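Local coordinates for beta sliding clamp (Borrelia burgdorferi, PDB 6DJ8), which probably forms a ring-shaped head-to-tail homodimer around DNA, tethering DNA polymerases and other proteins to it and so making replication processive, at residues A[57-61]-A[62-66]; A[84-87]-A[88-92]; A[158-161]-A[162-166]; A[281-284]-A[285-288]. All blocks are in the same frame, centred on the assembly; numbering follows the deposited sequence. Where two conformers were deposited one is given.

Interaction 1 (A[57-61]-A[62-66]); sequences KSTDR and NIFFE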
loop_
_atom_site.group_PDB
_atom_site.type_symbol
_atom_site.label_atom_id
_atom_site.label_comp_id
_atom_site.label_asym_id
_atom_site.label_seq_id
_atom_site.Cartn_x
_atom_site.Cartn_y
_atom_site.Cartn_z
ATOM N N LYS A 57 5.308 -7.660 -27.639
ATOM C CA LYS A 57 4.072 -8.436 -27.625
ATOM C C LYS A 57 3.910 -9.132 -26.282
ATOM O O LYS A 57 4.891 -9.587 -25.675
ATOM C CB LYS A 57 4.035 -9.480 -28.748
ATOM C CG LYS A 57 3.934 -8.894 -30.152
ATOM C CD LYS A 57 3.906 -10.018 -31.204
ATOM C CE LYS A 57 4.212 -9.508 -32.600
ATOM N NZ LYS A 57 4.218 -10.615 -33.639
ATOM N N SER A 58 2.669 -9.195 -25.814
ATOM C CA SER A 58 2.332 -9.969 -24.630
ATOM C C SER A 58 0.967 -10.592 -24.854
ATOM O O SER A 58 0.192 -10.141 -25.695
ATOM C CB SER A 58 2.329 -9.113 -23.357
ATOM O OG SER A 58 1.329 -8.118 -23.427
ATOM N N THR A 59 0.691 -11.668 -24.127
ATOM C CA THR A 59 -0.630 -12.273 -24.221
ATOM C C THR A 59 -0.928 -13.004 -22.926
ATOM O O THR A 59 -0.015 -13.411 -22.207
ATOM C CB THR A 59 -0.745 -13.250 -25.393
ATOM O OG1 THR A 59 -2.075 -13.800 -25.437
ATOM C CG2 THR A 59 0.283 -14.395 -25.236
ATOM N N ASP A 60 -2.219 -13.128 -22.611
ATOM C CA ASP A 60 -2.661 -14.071 -21.590
ATOM C C ASP A 60 -3.313 -15.293 -22.228
ATOM O O ASP A 60 -3.988 -16.071 -21.546
ATOM C CB ASP A 60 -3.582 -13.382 -20.579
ATOM C CG ASP A 60 -4.931 -12.957 -21.170
ATOM O OD1 ASP A 60 -5.251 -13.281 -22.341
ATOM O OD2 ASP A 60 -5.670 -12.259 -20.440
ATOM N N ARG A 61 -3.095 -15.474 -23.533
ATOM C CA ARG A 61 -3.596 -16.523 -24.413
ATOM C C ARG A 61 -5.043 -16.228 -24.833
ATOM O O ARG A 61 -5.622 -16.999 -25.597
ATOM C CB ARG A 61 -3.454 -17.924 -23.792
ATOM C CG ARG A 61 -2.023 -18.150 -23.201
ATOM C CD ARG A 61 -1.771 -19.573 -22.752
ATOM N NE ARG A 61 -1.681 -20.482 -23.887
ATOM C CZ ARG A 61 -1.481 -21.792 -23.787
ATOM N NH1 ARG A 61 -1.415 -22.537 -24.884
ATOM N NH2 ARG A 61 -1.326 -22.351 -22.591
ATOM N N ASN A 62 -5.627 -15.120 -24.381
ATOM C CA ASN A 62 -6.909 -14.643 -24.901
ATOM C C ASN A 62 -6.782 -13.229 -25.443
ATOM O O ASN A 62 -7.126 -12.982 -26.603
ATOM C CB ASN A 62 -7.983 -14.710 -23.811
ATOM C CG ASN A 62 -9.380 -14.500 -24.355
ATOM O OD1 ASN A 62 -9.635 -13.561 -25.107
ATOM N ND2 ASN A 62 -10.291 -15.393 -23.987
ATOM N N ILE A 63 -6.291 -12.297 -24.639
ATOM C CA ILE A 63 -5.938 -10.960 -25.085
ATOM C C ILE A 63 -4.551 -11.031 -25.710
ATOM O O ILE A 63 -3.637 -11.654 -25.149
ATOM C CB ILE A 63 -5.950 -9.977 -23.903
ATOM C CG1 ILE A 63 -7.375 -9.817 -23.360
ATOM C CG2 ILE A 63 -5.352 -8.643 -24.323
ATOM C CD1 ILE A 63 -7.466 -9.136 -22.016
ATOM N N PHE A 64 -4.395 -10.417 -26.881
ATOM C CA PHE A 64 -3.118 -10.335 -27.582
ATOM C C PHE A 64 -2.789 -8.861 -27.737
ATOM O O PHE A 64 -3.603 -8.091 -28.260
ATOM C CB PHE A 64 -3.177 -11.060 -28.934
ATOM C CG PHE A 64 -3.218 -12.538 -28.795
ATOM C CD1 PHE A 64 -4.404 -13.197 -28.573
ATOM C CD2 PHE A 64 -2.036 -13.272 -28.806
ATOM C CE1 PHE A 64 -4.422 -14.571 -28.415
ATOM C CE2 PHE A 64 -2.046 -14.639 -28.646
ATOM C CZ PHE A 64 -3.245 -15.290 -28.455
ATOM N N PHE A 65 -1.623 -8.467 -27.250
ATOM C CA PHE A 65 -1.250 -7.066 -27.156
ATOM C C PHE A 65 0.017 -6.833 -27.957
ATOM O O PHE A 65 0.933 -7.659 -27.936
ATOM C CB PHE A 65 -1.027 -6.656 -25.689
ATOM C CG PHE A 65 -0.389 -5.299 -25.516
ATOM C CD1 PHE A 65 -1.172 -4.159 -25.450
ATOM C CD2 PHE A 65 0.994 -5.168 -25.390
ATOM C CE1 PHE A 65 -0.611 -2.904 -25.282
ATOM C CE2 PHE A 65 1.578 -3.914 -25.226
ATOM C CZ PHE A 65 0.789 -2.785 -25.160
ATOM N N GLU A 66 0.077 -5.696 -28.640
ATOM C CA GLU A 66 1.277 -5.354 -29.386
ATOM C C GLU A 66 1.480 -3.845 -29.349
ATOM O O GLU A 66 0.535 -3.081 -29.572
ATOM C CB GLU A 66 1.152 -5.877 -30.824
ATOM C CG GLU A 66 1.947 -5.116 -31.835
ATOM C CD GLU A 66 1.987 -5.804 -33.181
ATOM O OE1 GLU A 66 2.442 -5.157 -34.145
ATOM O OE2 GLU A 66 1.545 -6.971 -33.274
#
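D60 and T59 close the turn of a β-hairpin by gripping the chain that returns as N62 and I63, all tightly packed. D60 OD1 accepts two backbone N-H groups, from N62 N at 2.8 Å, nearly along its C-O axis, and from I63 N at 2.7 Å, on the syn side but 25° out of the carboxylate plane. I63 O is gripped twice, by T59 OG1 at 2.7 Å and by D60 N at 3.3 Å. With OG1 anti to the backbone N of T59 (chi1 -179°), the hydroxyl also takes the N-H of R61, an ST turn, and lies 3.3 Å above the centre of the F64 ring. Past the turn, S58 and F65 form an antiparallel hydrogen-bonded pair. Contact is looser farther from the turn, where K57 and E66 run side by side: K57 NZ stops 4.5 Å from E66 OE2, beyond a salt bridge, and turns to Y142 O and N141 OD1. R61, on the exposed side, leans on W42. D60 OD2 forms a salt bridge with K223 at the start of helix 223-231, which also packs against I63 and F65. Strand 64-70 pairs on its other side with strand 254-259, carrying the hairpin's sheet from the N-terminal into the central domain.

Interaction 2 (A[84-87]-A[88-92]); sequences SNFY and DAVKA
Y87 and K91, one helical turn apart, cross at a slant, the lysine chain passing over one face of the tyrosine ring. K91 CD comes to 3.5 Å from Y87 CE2, and K91 CG sits 4.1 Å above the ring plane, offset toward the rim. Bends at chi3 and chi4 fold the lysine back instead of letting it run straight out. F86 and V90 repeat the spacing more loosely on the buried side: methyl CG2 of V90 lies over a face of the F86 ring, 4.2 Å from CE1. S84 and D88 stay apart, with OG 4.2 Å from OD2, and two waters bridge them. Water 1 accepts from S84 OG at 2.6 Å and donates to D88 OD2 at 2.6 Å and to N85 OD1; water 2 donates to S84 OG and D88 OD1, so each carboxylate oxygen accepts a hydrogen bond from a water. Backbone bonds of i to i+4 type, such as K91 N to Y87 O at 2.9 Å, hold the turns together. F86 packs on I26 and L110, while A89 and A92 meet Y297 of the second subunit, and A92 O accepts from R293 of that subunit. This is an amphipathic α-helix lying at the head-to-tail dimer interface of a sliding-clamp ring.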
loop_
_atom_site.group_PDB
_atom_site.type_symbol
_atom_site.label_atom_id
_atom_site.label_comp_id
_atom_site.label_asym_id
_atom_site.label_seq_id
_atom_site.Cartn_x
_atom_site.Cartn_y
_atom_site.Cartn_z
ATOM N N SER A 84 8.710 -9.736 -15.837
ATOM C CA SER A 84 9.042 -9.131 -14.549
ATOM C C SER A 84 10.543 -8.836 -14.442
ATOM O O SER A 84 10.947 -7.763 -13.972
ATOM C CB SER A 84 8.575 -10.067 -13.429
ATOM O OG SER A 84 8.893 -9.560 -12.150
ATOM N N ASN A 85 11.385 -9.769 -14.889
ATOM C CA ASN A 85 12.827 -9.523 -14.849
ATOM C C ASN A 85 13.224 -8.398 -15.796
ATOM O O ASN A 85 14.040 -7.540 -15.444
ATOM C CB ASN A 85 13.599 -10.794 -15.191
ATOM C CG ASN A 85 13.492 -11.844 -14.112
ATOM O OD1 ASN A 85 12.997 -11.573 -13.019
ATOM N ND2 ASN A 85 13.964 -13.051 -14.410
ATOM N N PHE A 86 12.657 -8.383 -17.001
ATOM C CA PHE A 86 13.005 -7.345 -17.961
ATOM C C PHE A 86 12.607 -5.976 -17.442
ATOM O O PHE A 86 13.361 -5.006 -17.570
ATOM C CB PHE A 86 12.313 -7.630 -19.300
ATOM C CG PHE A 86 12.839 -6.816 -20.438
ATOM C CD1 PHE A 86 14.168 -6.434 -20.481
ATOM C CD2 PHE A 86 11.996 -6.411 -21.460
ATOM C CE1 PHE A 86 14.654 -5.678 -21.529
ATOM C CE2 PHE A 86 12.479 -5.665 -22.513
ATOM C CZ PHE A 86 13.816 -5.295 -22.542
ATOM N N TYR A 87 11.409 -5.877 -16.865
ATOM C CA TYR A 87 10.981 -4.630 -16.246
ATOM C C TYR A 87 11.938 -4.217 -15.135
ATOM O O TYR A 87 12.304 -3.041 -15.018
ATOM C CB TYR A 87 9.562 -4.793 -15.695
ATOM C CG TYR A 87 8.969 -3.527 -15.133
ATOM C CD1 TYR A 87 8.827 -2.404 -15.932
ATOM C CD2 TYR A 87 8.544 -3.449 -13.806
ATOM C CE1 TYR A 87 8.278 -1.227 -15.439
ATOM C CE2 TYR A 87 7.987 -2.266 -13.294
ATOM C CZ TYR A 87 7.856 -1.165 -14.128
ATOM O OH TYR A 87 7.314 0.010 -13.676
ATOM N N ASP A 88 12.334 -5.168 -14.291
ATOM C CA ASP A 88 13.265 -4.840 -13.213
ATOM C C ASP A 88 14.577 -4.307 -13.768
ATOM O O ASP A 88 15.111 -3.305 -13.268
ATOM C CB ASP A 88 13.501 -6.070 -12.345
ATOM C CG ASP A 88 12.332 -6.354 -11.424
ATOM O OD1 ASP A 88 11.439 -5.491 -11.320
ATOM O OD2 ASP A 88 12.296 -7.441 -10.816
ATOM N N ALA A 89 15.086 -4.935 -14.834
ATOM C CA ALA A 89 16.335 -4.490 -15.445
ATOM C C ALA A 89 16.244 -3.035 -15.870
ATOM O O ALA A 89 17.131 -2.224 -15.577
ATOM C CB ALA A 89 16.676 -5.389 -16.639
ATOM N N VAL A 90 15.171 -2.685 -16.572
ATOM C CA VAL A 90 15.034 -1.331 -17.078
ATOM C C VAL A 90 14.813 -0.334 -15.928
ATOM O O VAL A 90 15.296 0.803 -15.974
ATOM C CB VAL A 90 13.899 -1.318 -18.126
ATOM C CG1 VAL A 90 13.491 0.081 -18.469
ATOM C CG2 VAL A 90 14.346 -2.125 -19.376
ATOM N N LYS A 91 14.071 -0.731 -14.893
ATOM C CA LYS A 91 13.985 0.116 -13.703
ATOM C C LYS A 91 15.358 0.271 -13.060
ATOM O O LYS A 91 15.731 1.360 -12.592
ATOM C CB LYS A 91 13.005 -0.475 -12.686
ATOM C CG LYS A 91 11.563 -0.001 -12.863
ATOM C CD LYS A 91 10.613 -0.485 -11.761
ATOM C CE LYS A 91 10.730 0.326 -10.450
ATOM N NZ LYS A 91 12.013 0.217 -9.695
ATOM N N ALA A 92 16.120 -0.820 -13.017
ATOM C CA ALA A 92 17.447 -0.760 -12.408
ATOM C C ALA A 92 18.305 0.288 -13.097
ATOM O O ALA A 92 19.085 0.979 -12.440
ATOM C CB ALA A 92 18.108 -2.142 -12.474
HETATM O O HOH W 1 11.359 -9.775 -11.440
HETATM O O HOH W 2 8.929 -6.637 -11.766
#

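Interaction 3 (A[158-161]-A[162-166]); sequences KSFK and KVINR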
loop_
_atom_site.group_PDB
_atom_site.type_symbol
_atom_site.label_atom_id
_atom_site.label_comp_id
_atom_site.label_asym_id
_atom_site.label_seq_id
_atom_site.Cartn_x
_atom_site.Cartn_y
_atom_site.Cartn_z
ATOM N N LYS A 158 -11.003 9.954 -25.448
ATOM C CA LYS A 158 -11.593 10.500 -24.230
ATOM C C LYS A 158 -13.001 9.955 -23.998
ATOM O O LYS A 158 -13.348 9.563 -22.879
ATOM C CB LYS A 158 -11.601 12.027 -24.314
ATOM C CG LYS A 158 -12.323 12.723 -23.177
ATOM C CD LYS A 158 -11.894 14.187 -23.068
ATOM C CE LYS A 158 -12.991 15.067 -22.477
ATOM N NZ LYS A 158 -14.163 15.186 -23.402
ATOM N N SER A 159 -13.819 9.889 -25.050
ATOM C CA SER A 159 -15.165 9.353 -24.887
ATOM C C SER A 159 -15.124 7.875 -24.518
ATOM O O SER A 159 -15.816 7.437 -23.591
ATOM C CB SER A 159 -15.975 9.579 -26.169
ATOM O OG SER A 159 -15.913 10.950 -26.516
ATOM N N PHE A 160 -14.303 7.092 -25.229
ATOM C CA PHE A 160 -14.223 5.659 -24.971
ATOM C C PHE A 160 -13.788 5.381 -23.541
ATOM O O PHE A 160 -14.283 4.440 -22.906
ATOM C CB PHE A 160 -13.236 5.017 -25.946
ATOM C CG PHE A 160 -13.268 3.511 -25.964
ATOM C CD1 PHE A 160 -14.420 2.815 -25.655
ATOM C CD2 PHE A 160 -12.138 2.791 -26.316
ATOM C CE1 PHE A 160 -14.441 1.426 -25.686
ATOM C CE2 PHE A 160 -12.166 1.406 -26.348
ATOM C CZ PHE A 160 -13.326 0.727 -26.037
ATOM N N LYS A 161 -12.837 6.171 -23.027
ATOM C CA LYS A 161 -12.415 6.012 -21.635
ATOM C C LYS A 161 -13.576 6.251 -20.680
ATOM O O LYS A 161 -13.760 5.505 -19.708
ATOM C CB LYS A 161 -11.294 6.999 -21.292
ATOM C CG LYS A 161 -9.922 6.608 -21.757
ATOM C CD LYS A 161 -8.867 7.543 -21.179
ATOM C CE LYS A 161 -8.993 7.618 -19.669
ATOM N NZ LYS A 161 -7.656 7.656 -19.022
ATOM N N LYS A 162 -14.364 7.300 -20.930
ATOM C CA LYS A 162 -15.508 7.568 -20.056
ATOM C C LYS A 162 -16.495 6.409 -20.087
ATOM O O LYS A 162 -16.971 5.953 -19.039
ATOM C CB LYS A 162 -16.188 8.872 -20.472
ATOM C CG LYS A 162 -17.292 9.333 -19.525
ATOM C CD LYS A 162 -17.609 10.808 -19.756
ATOM C CE LYS A 162 -18.937 11.218 -19.135
ATOM N NZ LYS A 162 -19.057 12.708 -19.102
ATOM N N VAL A 163 -16.784 5.889 -21.279
ATOM C CA VAL A 163 -17.707 4.763 -21.388
ATOM C C VAL A 163 -17.167 3.547 -20.644
ATOM O O VAL A 163 -17.904 2.858 -19.925
ATOM C CB VAL A 163 -17.991 4.454 -22.869
ATOM C CG1 VAL A 163 -18.746 3.148 -22.997
ATOM C CG2 VAL A 163 -18.823 5.579 -23.472
ATOM N N ILE A 164 -15.878 3.253 -20.813
ATOM C CA ILE A 164 -15.275 2.125 -20.107
ATOM C C ILE A 164 -15.416 2.321 -18.606
ATOM O O ILE A 164 -15.800 1.401 -17.869
ATOM C CB ILE A 164 -13.794 1.982 -20.512
ATOM C CG1 ILE A 164 -13.668 1.404 -21.922
ATOM C CG2 ILE A 164 -13.025 1.145 -19.475
ATOM C CD1 ILE A 164 -12.232 1.427 -22.458
ATOM N N ASN A 165 -15.103 3.532 -18.134
ATOM C CA ASN A 165 -15.208 3.836 -16.709
ATOM C C ASN A 165 -16.630 3.619 -16.199
ATOM O O ASN A 165 -16.823 3.186 -15.058
ATOM C CB ASN A 165 -14.733 5.277 -16.451
ATOM C CG ASN A 165 -14.505 5.564 -14.963
ATOM O OD1 ASN A 165 -13.862 4.786 -14.271
ATOM N ND2 ASN A 165 -15.033 6.684 -14.475
ATOM N N ARG A 166 -17.639 3.852 -17.037
ATOM C CA ARG A 166 -19.017 3.671 -16.598
ATOM C C ARG A 166 -19.521 2.246 -16.778
ATOM O O ARG A 166 -20.532 1.883 -16.167
ATOM C CB ARG A 166 -19.932 4.645 -17.353
ATOM C CG ARG A 166 -19.914 6.008 -16.679
ATOM C CD ARG A 166 -20.119 7.207 -17.587
ATOM N NE ARG A 166 -19.829 8.412 -16.818
ATOM C CZ ARG A 166 -20.690 9.389 -16.564
ATOM N NH1 ARG A 166 -21.914 9.373 -17.068
ATOM N NH2 ARG A 166 -20.300 10.414 -15.825
#
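Helix 157-167 of the central domain is an amphipathic α-helix, and the contact between residues 158-161 and 162-166 is a run of its i to i+4 pairs. The buried pair is F160 with I164. Methyl CD1 of I164 stands almost squarely over the F160 ring, 3.8 Å from the centroid and 9° off the normal, a CH-pi contact. Two torsions bring this about: a chi1 of -168° sets the F160 ring trans to its amide nitrogen, along the helix toward I164, while I164 sends CG1 beside its own backbone N (chi1 -74°), back toward F160. CG1 follows at the rim, 3.8 Å from F160 CE1. The backbone bond from I164 N to F160 O, 2.9 Å long, fixes the spacing, as does N165 N to K161 O at 2.9 Å on the next residue. Away from this pair, K162 extends fully, and its CE lies 3.5 Å above the centre of the guanidinium plane of R166, which is buried against its acids. The carboxylates of E359 and E377 bring the two basic chains together, K162 NZ in a salt bridge to E359 and R166 NH2 in one to E377. F160 also packs on F225 and L228 of helix 223-231 and on V238 and I240 of strand 237-242. Such a helix, laid against a neighbouring helix and a sheet, is characteristic of the DNA-clamp fold.

Interaction 4 (A[281-284]-A[285-288]); sequences LVSL and GILK
The backbone leaves an extended strand at S283 and enters a helix at once, S283 O accepting from L287 N at 3.0 Å and L284 O from K288 N at 2.8 Å. S283 stands at the N-cap position, but its side chain makes no capping bond. OG, turned away from its own amide nitrogen (chi1 160°), instead lies against the aliphatic end of I286, 3.5 Å from CD1. Here strand 278-283 of the C-terminal domain hands over directly to helix 284-294, a strand-to-helix junction of the DNA-clamp fold. V282, the last buried strand residue before the turn, meets the helix across the bend: its CG1 is 4.1 Å from L287 CB, and the two side chains cross at about a right angle. The next pair along the helix is L284 with K288, whose aliphatic chain slants past the leucine with CE 3.9 Å from L284 CG. The bend at chi3 (-137°) brings CE alone of the lysine carbons against the leucine, and NZ leads away from it. L284 and L287 both turn inward to helix 348-355, meeting I355, and L287 also meets F351. On the strand side V282 pairs with I363 of strand 362-367 through backbone hydrogen bonds and side-chain contact alike.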
loop_
_atom_site.group_PDB
_atom_site.type_symbol
_atom_site.label_atom_id
_atom_site.label_comp_id
_atom_site.label_asym_id
_atom_site.label_seq_id
_atom_site.Cartn_x
_atom_site.Cartn_y
_atom_site.Cartn_z
ATOM N N LEU A 281 -33.124 13.753 -5.539
ATOM C CA LEU A 281 -31.980 14.476 -6.084
ATOM C C LEU A 281 -31.045 14.745 -4.916
ATOM O O LEU A 281 -31.451 15.391 -3.944
ATOM C CB LEU A 281 -32.399 15.792 -6.741
ATOM C CG LEU A 281 -31.294 16.500 -7.524
ATOM C CD1 LEU A 281 -30.896 15.691 -8.743
ATOM C CD2 LEU A 281 -31.715 17.890 -7.931
ATOM N N VAL A 282 -29.823 14.210 -4.983
ATOM C CA VAL A 282 -28.904 14.228 -3.845
ATOM C C VAL A 282 -27.572 14.836 -4.261
ATOM O O VAL A 282 -27.051 14.545 -5.344
ATOM C CB VAL A 282 -28.670 12.819 -3.264
ATOM C CG1 VAL A 282 -27.914 12.921 -1.937
ATOM C CG2 VAL A 282 -29.995 12.082 -3.086
ATOM N N SER A 283 -27.018 15.668 -3.388
ATOM C CA SER A 283 -25.695 16.225 -3.612
ATOM C C SER A 283 -24.653 15.110 -3.547
ATOM O O SER A 283 -24.589 14.369 -2.563
ATOM C CB SER A 283 -25.420 17.308 -2.571
ATOM O OG SER A 283 -24.036 17.553 -2.437
ATOM N N LEU A 284 -23.835 14.997 -4.604
ATOM C CA LEU A 284 -22.962 13.832 -4.781
ATOM C C LEU A 284 -21.839 13.791 -3.753
ATOM O O LEU A 284 -21.587 12.747 -3.142
ATOM C CB LEU A 284 -22.380 13.817 -6.198
ATOM C CG LEU A 284 -21.588 12.572 -6.626
ATOM C CD1 LEU A 284 -22.449 11.312 -6.598
ATOM C CD2 LEU A 284 -20.958 12.783 -8.002
ATOM N N GLY A 285 -21.122 14.906 -3.579
ATOM C CA GLY A 285 -19.999 14.911 -2.652
ATOM C C GLY A 285 -20.409 14.560 -1.235
ATOM O O GLY A 285 -19.716 13.814 -0.540
ATOM N N ILE A 286 -21.557 15.072 -0.797
ATOM C CA ILE A 286 -22.032 14.781 0.552
ATOM C C ILE A 286 -22.523 13.343 0.648
ATOM O O ILE A 286 -22.294 12.659 1.656
ATOM C CB ILE A 286 -23.097 15.809 0.965
ATOM C CG1 ILE A 286 -22.385 17.103 1.373
ATOM C CG2 ILE A 286 -23.949 15.282 2.111
ATOM C CD1 ILE A 286 -22.995 18.338 0.850
ATOM N N LEU A 287 -23.188 12.846 -0.396
ATOM C CA LEU A 287 -23.527 11.428 -0.412
ATOM C C LEU A 287 -22.269 10.570 -0.262
ATOM O O LEU A 287 -22.233 9.640 0.553
ATOM C CB LEU A 287 -24.271 11.069 -1.697
ATOM C CG LEU A 287 -24.706 9.606 -1.739
ATOM C CD1 LEU A 287 -25.493 9.268 -0.467
ATOM C CD2 LEU A 287 -25.553 9.362 -2.997
ATOM N N LYS A 288 -21.219 10.874 -1.038
ATOM C CA LYS A 288 -19.993 10.077 -0.949
ATOM C C LYS A 288 -19.417 10.104 0.460
ATOM O O LYS A 288 -19.041 9.063 1.006
ATOM C CB LYS A 288 -18.938 10.575 -1.934
ATOM C CG LYS A 288 -19.161 10.220 -3.386
ATOM C CD LYS A 288 -17.879 10.491 -4.161
ATOM C CE LYS A 288 -18.177 11.162 -5.480
ATOM N NZ LYS A 288 -16.941 11.596 -6.180
#

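How the interactions relate
The four contacts follow one another along the chain without touching and sample all three domains: interactions 1 and 2 the N-terminal, interaction 3 the central and interaction 4 the C-terminal. Interactions 1 and 2 have centres 20 Å apart. Interactions 1 and 3 share a neighbour, helix 223-231, which meets I63 and F65 of one and F160 and I164 of the other; their centres are 22 Å apart. Interactions 3 and 4 come within about 8 Å at their nearest atoms; between their two domains, as in other sliding clamps, probably lies the partner-protein pocket that griselimycins occupy. Centres of interactions 2 and 4 lie farthest apart, 44 Å, and only interaction 2 touches the second subunit.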